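Local coordinates for putative redox protein (Lactobacillus casei, PDB 2QL8), which probably acts as a thiol-dependent redox enzyme of the OsmC/Ohr family, many members of which detoxify organic hydroperoxides, at residues T58-T63 with G131-E136; L32-S37 with P44-E49; E68-L73 with T114-N119. All blocks are in the same frame, centred on the assembly; numbering follows the deposited sequence.

In the fold
Contact 2 comes first along the chain: it closes a short loop of six residues, tying the end of strand 33-36 to the start of helix 48-70. Contact 1 opens halfway along that helix and closes a long loop at strand 133-137, setting the helix against the three-stranded sheet. Within this loop lies contact 3, which runs from the end of the same helix to helix 107-120. Contacts 1 and 3 touch each other, largely through Ile135 and Ile117, whereas contacts 2 and 3 stand about 31 Å apart, centre to centre, flanking the middle of the molecule. Helix 48-70 thus serves all three, and all three meet the second subunit.

Contact 1. Residues T58-T63 with G131-E136; sequences TCLEAT and GNYTIE. With BEZ (benzoic acid), chain C.
Tyr133 begins strand 133-137 and reaches Leu60 with the far end of its side chain: Tyr133 OH lies 4.0 Å from Leu60 CD1. The ring can span the distance because CG is anti to the backbone N (chi1 172°), which sends it off the strand toward helix 48-70. A tyrosine suits the place, since its ring packs against Val96 and Leu127 while the hydroxyl is hydrogen-bonded to Ser124. The next residue, Thr134, turns from the helix and bonds to His97 with its hydroxyl. Ile135 faces the helix again. Its CD1 and Leu60 CD2 meet tip to tip at 4.1 Å, and Ala98 of the neighbouring strand touches both residues. Leu60 therefore divides its two methyls between two strand residues, one branch to each, a task for which a forked leucine is well shaped. Glu136, like Thr134, bonds to His97. No hydrogen bond joins the two segments, and even their closest CA atoms, those of Leu60 and Ile135, are 10.5 Å apart. On another side of the helix, Thr63 OG1 gives a 2.7 Å hydrogen bond to Cys59 O. That oxygen also receives Thr63 N, the two donors coming from opposite faces of the carbonyl plane. Thr63 and Ala62 pack against the ring of benzoic acid, C5 a close 3.0 Å from Thr63 OG1 and C4 4.0 Å from Ala62 CB. The acid's hydrogen bonds come from Arg120 NH2 and from Ala90 N of the second subunit. Cys59 and Thr63 both touch Cys121; the closeness of two cysteines is consistent with the peroxide-reducing site of OsmC/Ohr proteins, in which a long helix packs across a beta-sheet and the site lies near the subunit interface.

Contact 2. Residues L32-S37 with P44-E49; sequences LKVQTS and PGTNPE. With EDO (1,2-ethanediol), chain F; EDO (1,2-ethanediol), chain I.
Thr46 is held by both its backbone N and its backbone O: N donates to Gln35 O at 2.8 Å, and O accepts from Ser37 N at 2.9 Å. The second bond is the straighter at the acceptor, with a C=O...N angle of 166°. Thr46 O also takes a CA-H...O contact from Thr36 CA at 3.2 Å. In the conformer described here, one of two, Ser37 OG adds a bond to Pro44 O, reaching it from above the carbonyl plane. A water linking the segments lies 2.9 Å from both Ser37 O and Gly45 O, placed to donate, though more acceptors are in reach than it has protons; it accepts from Asn47 ND2.

Because Thr46 bonds to the residues before and after Thr36, the pattern is that of a single parallel beta bridge, although the two backbones run nearly at right angles. Gly45 lies against Thr36 with phi 124°; glycine suits the place because any CB would run into both Thr36 C and the carbonyl O of Pro44. Asn47 then N-caps helix 48-70, OD1 accepting from Gln50 N, while Pro48 suits the first turn, where its missing N-H costs nothing. Gln50 also bonds Thr46 OG1, and Asn47 ND2 reaches Tyr12 OH of the second subunit.

Away from these hydrogen bonds methyl groups pack: Thr46 CG2, placed between the backbone N and the carbonyl carbon, meets Val34 CG2 at 3.8 Å; Leu32 of the second subunit also packs on Thr46. On the exposed side the extended Gln35 runs alongside Pro44, its OE1 3.7 Å from Pro44 CB.

Contact 3. Residues E68-L73 with T114-N119; sequences EKEHGL and TNEIEN. With EDO (1,2-ethanediol), chain E.
His71, just past the end of helix 48-70, and Glu116, in the C-terminal half of helix 107-120, join the two segments by side chains alone. The first segment leaves its helix through a Schellman motif: Leu73 N reaches back to Glu68 O at 2.9 Å and Gly72 N to Lys69 O at 3.0 Å. Gly72 adopts the positive phi that this turn demands, which glycine takes up easily. The motif ends the long helix just where His71 can lean toward helix 107-120, to which Thr114 to Glu118 belong.

In the conformer of Glu116 described here, one of two deposited, His71 NE2 donates to Glu116 OE2 at 3.1 Å. The carboxylate uses its syn lone pair, but OE2 lies 26° out of the ring plane, the planes of ring and carboxylate are 57° apart, and the N-H...O angle is 142°, so the bond is bent. Glu116 spans the gap with its chain extended beyond CG. The ring's other nitrogen, ND1, shares a 2.8 Å hydrogen bond with O1 of an ethanediol, and Phe113 meets the ring too.

Glu70 OE1 and Glu116 OE1 come within 4.5 Å of each other. A water donates to both, and the salt bridge from Arg120 to Glu70 OE1 probably eases the repulsion further. Arg89 of the second subunit pairs with Glu70 OE2; both arginines also line benzoic acid pockets.

Contact 1. Residues T58-T63 with G131-E136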
# COMPACT_ATOMS: atom_id res chain seq x y z
N THR A 58 -2.30 -5.76 7.29
CA THR A 58 -1.71 -7.10 7.21
C THR A 58 -0.27 -7.09 7.70
O THR A 58 0.15 -8.02 8.42
CB THR A 58 -1.85 -7.67 5.78
OG1 THR A 58 -3.24 -7.74 5.45
CG2 THR A 58 -1.21 -9.05 5.64
N CYS A 59 0.48 -6.07 7.29
CA CYS A 59 1.88 -6.00 7.69
C CYS A 59 2.03 -5.77 9.21
O CYS A 59 2.85 -6.44 9.90
CB CYS A 59 2.62 -4.91 6.92
SG CYS A 59 4.40 -5.08 6.92
N LEU A 60 1.21 -4.86 9.74
CA LEU A 60 1.24 -4.60 11.16
C LEU A 60 0.86 -5.86 11.95
O LEU A 60 1.49 -6.19 12.97
CB LEU A 60 0.33 -3.44 11.54
CG LEU A 60 0.89 -2.03 11.34
CD1 LEU A 60 -0.27 -0.96 11.40
CD2 LEU A 60 2.07 -1.69 12.28
N GLU A 61 -0.18 -6.55 11.47
CA GLU A 61 -0.67 -7.74 12.14
C GLU A 61 0.40 -8.85 12.13
O GLU A 61 0.62 -9.55 13.14
CB GLU A 61 -1.99 -8.20 11.50
CG GLU A 61 -2.62 -9.48 12.15
CD GLU A 61 -3.28 -9.24 13.49
OE1 GLU A 61 -2.99 -8.22 14.16
OE2 GLU A 61 -4.10 -10.15 13.85
N ALA A 62 1.09 -9.03 10.99
CA ALA A 62 2.20 -10.00 10.88
C ALA A 62 3.32 -9.65 11.83
O ALA A 62 3.93 -10.52 12.48
CB ALA A 62 2.73 -10.10 9.44
N THR A 63 3.63 -8.36 11.91
CA THR A 63 4.70 -7.90 12.79
C THR A 63 4.32 -8.16 14.26
O THR A 63 5.13 -8.64 15.05
CB THR A 63 5.06 -6.40 12.58
OG1 THR A 63 5.24 -6.13 11.19
CG2 THR A 63 6.31 -5.97 13.37
N GLY A 131 4.36 12.51 7.18
CA GLY A 131 3.53 13.52 7.85
C GLY A 131 2.06 13.19 7.94
O GLY A 131 1.30 14.01 8.49
N ASN A 132 1.64 12.04 7.40
CA ASN A 132 0.23 11.70 7.19
C ASN A 132 -0.21 10.42 7.89
O ASN A 132 -1.32 9.96 7.73
CB ASN A 132 -0.08 11.60 5.68
CG ASN A 132 -0.10 12.95 4.99
OD1 ASN A 132 0.41 13.95 5.53
ND2 ASN A 132 -0.60 12.97 3.77
N TYR A 133 0.68 9.83 8.69
CA TYR A 133 0.45 8.53 9.31
C TYR A 133 0.55 8.63 10.81
O TYR A 133 1.54 9.11 11.34
CB TYR A 133 1.53 7.57 8.79
CG TYR A 133 1.57 6.21 9.47
CD1 TYR A 133 0.43 5.46 9.70
CD2 TYR A 133 2.79 5.66 9.82
CE1 TYR A 133 0.50 4.20 10.30
CE2 TYR A 133 2.87 4.45 10.43
CZ TYR A 133 1.75 3.71 10.68
OH TYR A 133 1.85 2.46 11.27
N THR A 134 -0.49 8.10 11.45
CA THR A 134 -0.57 7.99 12.91
C THR A 134 -0.98 6.58 13.31
O THR A 134 -1.62 5.85 12.54
CB THR A 134 -1.58 9.04 13.48
OG1 THR A 134 -2.81 8.97 12.76
CG2 THR A 134 -1.00 10.44 13.35
N ILE A 135 -0.63 6.20 14.55
CA ILE A 135 -0.91 4.89 15.08
C ILE A 135 -1.26 5.04 16.56
O ILE A 135 -0.65 5.85 17.26
CB ILE A 135 0.27 3.89 14.82
CG1 ILE A 135 -0.09 2.48 15.27
CG2 ILE A 135 1.57 4.37 15.43
CD1 ILE A 135 0.86 1.40 14.75
N GLU A 136 -2.21 4.23 17.01
CA GLU A 136 -2.61 4.23 18.41
C GLU A 136 -2.99 2.81 18.85
O GLU A 136 -3.32 1.96 18.05
CB GLU A 136 -3.78 5.19 18.64
CG GLU A 136 -5.04 4.72 18.07
CD GLU A 136 -6.27 5.58 18.46
OE1 GLU A 136 -6.38 6.08 19.60
OE2 GLU A 136 -7.15 5.72 17.61
C BEZ C . 9.92 -8.55 12.20
O1 BEZ C . 10.66 -9.51 12.64
O2 BEZ C . 10.19 -7.44 12.44
C1 BEZ C . 8.76 -8.76 11.29
C2 BEZ C . 8.24 -10.07 11.19
C3 BEZ C . 7.17 -10.29 10.33
C4 BEZ C . 6.63 -9.23 9.59
C5 BEZ C . 7.17 -7.94 9.70
C6 BEZ C . 8.21 -7.67 10.54

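Contact 2. Residues L32-S37 with P44-E49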
# COMPACT_ATOMS: atom_id res chain seq x y z
N LEU A 32 -3.23 -12.61 -7.81
CA LEU A 32 -4.51 -11.95 -7.52
C LEU A 32 -4.81 -10.82 -8.50
O LEU A 32 -3.96 -9.98 -8.76
CB LEU A 32 -4.48 -11.36 -6.10
CG LEU A 32 -5.66 -10.53 -5.58
CD1 LEU A 32 -6.95 -11.42 -5.53
CD2 LEU A 32 -5.34 -9.82 -4.25
N LYS A 33 -6.03 -10.79 -9.02
CA LYS A 33 -6.56 -9.69 -9.80
C LYS A 33 -7.77 -9.15 -9.05
O LYS A 33 -8.66 -9.92 -8.63
CB LYS A 33 -6.97 -10.16 -11.22
CG LYS A 33 -7.61 -9.09 -12.08
CD LYS A 33 -7.87 -9.64 -13.46
CE LYS A 33 -7.45 -8.77 -14.57
NZ LYS A 33 -7.89 -9.28 -15.93
N VAL A 34 -7.84 -7.83 -8.94
CA VAL A 34 -8.93 -7.15 -8.28
C VAL A 34 -9.59 -6.15 -9.26
O VAL A 34 -8.92 -5.47 -10.02
CB VAL A 34 -8.50 -6.44 -6.95
CG1 VAL A 34 -8.09 -7.51 -5.90
CG2 VAL A 34 -7.38 -5.41 -7.20
N GLN A 35 -10.92 -6.07 -9.19
CA GLN A 35 -11.64 -5.00 -9.85
C GLN A 35 -11.44 -3.70 -9.08
O GLN A 35 -11.50 -3.69 -7.85
CB GLN A 35 -13.14 -5.34 -9.91
CG GLN A 35 -13.92 -4.31 -10.66
CD GLN A 35 -15.37 -4.66 -10.82
OE1 GLN A 35 -15.98 -5.32 -9.97
NE2 GLN A 35 -15.94 -4.17 -11.92
N THR A 36 -11.20 -2.62 -9.81
CA THR A 36 -11.00 -1.32 -9.24
C THR A 36 -12.04 -0.31 -9.81
O THR A 36 -12.55 -0.47 -10.92
CB THR A 36 -9.55 -0.80 -9.49
OG1 THR A 36 -9.30 -0.67 -10.90
CG2 THR A 36 -8.51 -1.72 -8.83
N SER A 37 -12.27 0.75 -9.04
CA SER A 37 -13.15 1.84 -9.44
C SER A 37 -12.87 3.06 -8.59
O SER A 37 -12.21 3.00 -7.55
CB SER A 37 -14.63 1.44 -9.33
OG SER A 37 -15.03 1.14 -8.01
N PRO A 44 -18.96 -1.12 -8.04
CA PRO A 44 -18.18 -2.17 -7.40
C PRO A 44 -16.68 -1.94 -7.65
O PRO A 44 -16.30 -1.34 -8.66
CB PRO A 44 -18.63 -3.45 -8.12
CG PRO A 44 -19.90 -3.11 -8.84
CD PRO A 44 -19.94 -1.64 -9.02
N GLY A 45 -15.87 -2.44 -6.74
CA GLY A 45 -14.43 -2.43 -6.96
C GLY A 45 -13.70 -1.73 -5.85
O GLY A 45 -14.22 -0.88 -5.15
N THR A 46 -12.44 -2.12 -5.73
CA THR A 46 -11.55 -1.53 -4.73
C THR A 46 -10.83 -0.30 -5.30
O THR A 46 -11.17 0.20 -6.38
CB THR A 46 -10.59 -2.61 -4.12
OG1 THR A 46 -9.95 -2.12 -2.92
CG2 THR A 46 -9.53 -3.05 -5.13
N ASN A 47 -9.89 0.23 -4.53
CA ASN A 47 -9.21 1.49 -4.83
C ASN A 47 -7.91 1.56 -4.05
O ASN A 47 -7.64 0.69 -3.21
CB ASN A 47 -10.16 2.68 -4.51
CG ASN A 47 -10.71 2.61 -3.08
OD1 ASN A 47 -9.92 2.60 -2.13
ND2 ASN A 47 -12.06 2.56 -2.93
N PRO A 48 -7.05 2.52 -4.39
CA PRO A 48 -5.75 2.60 -3.70
C PRO A 48 -5.81 2.77 -2.19
O PRO A 48 -4.93 2.27 -1.47
CB PRO A 48 -5.08 3.79 -4.36
CG PRO A 48 -5.68 3.84 -5.74
CD PRO A 48 -7.13 3.52 -5.50
N GLU A 49 -6.84 3.46 -1.72
CA GLU A 49 -7.04 3.72 -0.30
C GLU A 49 -7.28 2.40 0.43
O GLU A 49 -6.61 2.06 1.43
CB GLU A 49 -8.24 4.64 -0.11
CG GLU A 49 -8.03 6.10 -0.60
CD GLU A 49 -8.45 6.33 -2.08
OE1 GLU A 49 -8.56 5.35 -2.87
OE2 GLU A 49 -8.69 7.52 -2.43
C1 EDO F . -4.24 -10.10 -16.71
O1 EDO F . -5.47 -10.85 -16.66
C2 EDO F . -4.32 -9.17 -17.91
O2 EDO F . -5.47 -8.31 -17.78
C1 EDO I . -7.75 8.82 -5.66
O1 EDO I . -8.43 7.75 -4.98
C2 EDO I . -6.30 8.49 -5.99
O2 EDO I . -6.21 7.40 -6.92
O HOH W 1 -13.70 1.99 -5.31

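Contact 3. Residues E68-L73 with T114-N119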
# COMPACT_ATOMS: atom_id res chain seq x y z
N GLU A 68 4.51 -11.03 19.51
CA GLU A 68 3.82 -11.89 20.46
C GLU A 68 4.60 -13.18 20.67
O GLU A 68 4.82 -13.61 21.81
CB GLU A 68 2.40 -12.21 19.96
CG GLU A 68 1.42 -11.07 20.07
CD GLU A 68 0.15 -11.35 19.29
OE1 GLU A 68 0.28 -11.89 18.16
OE2 GLU A 68 -0.94 -11.06 19.82
N LYS A 69 5.03 -13.78 19.57
CA LYS A 69 5.78 -15.05 19.64
C LYS A 69 7.12 -14.90 20.35
O LYS A 69 7.51 -15.76 21.14
CB LYS A 69 5.96 -15.72 18.28
CG LYS A 69 4.67 -16.29 17.72
CD LYS A 69 4.91 -16.90 16.36
CE LYS A 69 3.58 -17.21 15.65
NZ LYS A 69 3.27 -18.65 15.56
N GLU A 70 7.82 -13.80 20.12
CA GLU A 70 9.07 -13.51 20.81
C GLU A 70 8.86 -13.39 22.34
O GLU A 70 9.78 -13.65 23.13
CB GLU A 70 9.71 -12.21 20.28
CG GLU A 70 10.32 -12.39 18.92
CD GLU A 70 10.78 -11.13 18.22
OE1 GLU A 70 10.67 -10.07 18.82
OE2 GLU A 70 11.29 -11.23 17.07
N HIS A 71 7.66 -12.96 22.74
CA HIS A 71 7.24 -12.87 24.14
C HIS A 71 6.58 -14.14 24.70
O HIS A 71 6.12 -14.16 25.85
CB HIS A 71 6.33 -11.66 24.30
CG HIS A 71 7.05 -10.36 24.22
ND1 HIS A 71 7.51 -9.68 25.32
CD2 HIS A 71 7.38 -9.60 23.14
CE1 HIS A 71 8.11 -8.56 24.93
NE2 HIS A 71 8.05 -8.50 23.61
N GLY A 72 6.51 -15.19 23.89
CA GLY A 72 5.92 -16.46 24.31
C GLY A 72 4.40 -16.49 24.42
O GLY A 72 3.84 -17.31 25.14
N LEU A 73 3.73 -15.59 23.69
CA LEU A 73 2.30 -15.37 23.82
C LEU A 73 1.58 -15.89 22.58
O LEU A 73 2.11 -15.89 21.47
CB LEU A 73 1.99 -13.90 24.04
CG LEU A 73 2.62 -13.19 25.22
CD1 LEU A 73 2.16 -11.75 25.21
CD2 LEU A 73 2.25 -13.93 26.51
N THR A 114 2.64 -2.13 20.51
CA THR A 114 2.32 -1.19 19.40
C THR A 114 3.56 -0.39 19.03
O THR A 114 3.85 -0.22 17.85
CB THR A 114 1.11 -0.28 19.74
OG1 THR A 114 -0.02 -1.09 20.09
CG2 THR A 114 0.74 0.62 18.57
N ASN A 115 4.29 0.11 20.03
CA ASN A 115 5.53 0.81 19.78
C ASN A 115 6.54 -0.09 19.05
O ASN A 115 7.25 0.40 18.13
CB ASN A 115 6.16 1.37 21.07
CG ASN A 115 5.31 2.43 21.74
OD1 ASN A 115 4.48 3.08 21.10
ND2 ASN A 115 5.54 2.65 23.04
N GLU A 116 6.63 -1.36 19.47
CA GLU A 116 7.55 -2.32 18.86
C GLU A 116 7.23 -2.49 17.38
O GLU A 116 8.11 -2.46 16.53
CB GLU A 116 7.48 -3.72 19.53
CG GLU A 116 8.32 -3.92 20.82
CD GLU A 116 8.51 -5.39 21.15
OE1 GLU A 116 9.22 -6.13 20.40
OE2 GLU A 116 7.90 -5.82 22.15
N ILE A 117 5.93 -2.72 17.08
CA ILE A 117 5.53 -3.01 15.70
C ILE A 117 5.64 -1.76 14.82
O ILE A 117 5.97 -1.83 13.64
CB ILE A 117 4.18 -3.76 15.55
CG1 ILE A 117 2.96 -2.84 15.79
CG2 ILE A 117 4.13 -5.06 16.41
CD1 ILE A 117 1.61 -3.56 15.62
N GLU A 118 5.37 -0.59 15.40
CA GLU A 118 5.50 0.66 14.65
C GLU A 118 6.91 0.82 14.08
O GLU A 118 7.07 1.25 12.92
CB GLU A 118 5.20 1.87 15.56
CG GLU A 118 5.28 3.21 14.86
CD GLU A 118 5.07 4.40 15.80
OE1 GLU A 118 4.96 4.23 17.04
OE2 GLU A 118 5.06 5.52 15.26
N ASN A 119 7.92 0.41 14.88
CA ASN A 119 9.32 0.51 14.51
C ASN A 119 9.79 -0.59 13.56
O ASN A 119 10.82 -0.42 12.93
CB ASN A 119 10.19 0.44 15.76
CG ASN A 119 10.08 1.68 16.61
OD1 ASN A 119 9.79 2.78 16.09
ND2 ASN A 119 10.32 1.53 17.92
C1 EDO E . 4.61 -9.35 27.78
O1 EDO E . 5.86 -9.96 27.51
C2 EDO E . 4.60 -8.92 29.22
O2 EDO E . 4.67 -10.11 30.01
O HOH W 2 9.93 -8.72 21.05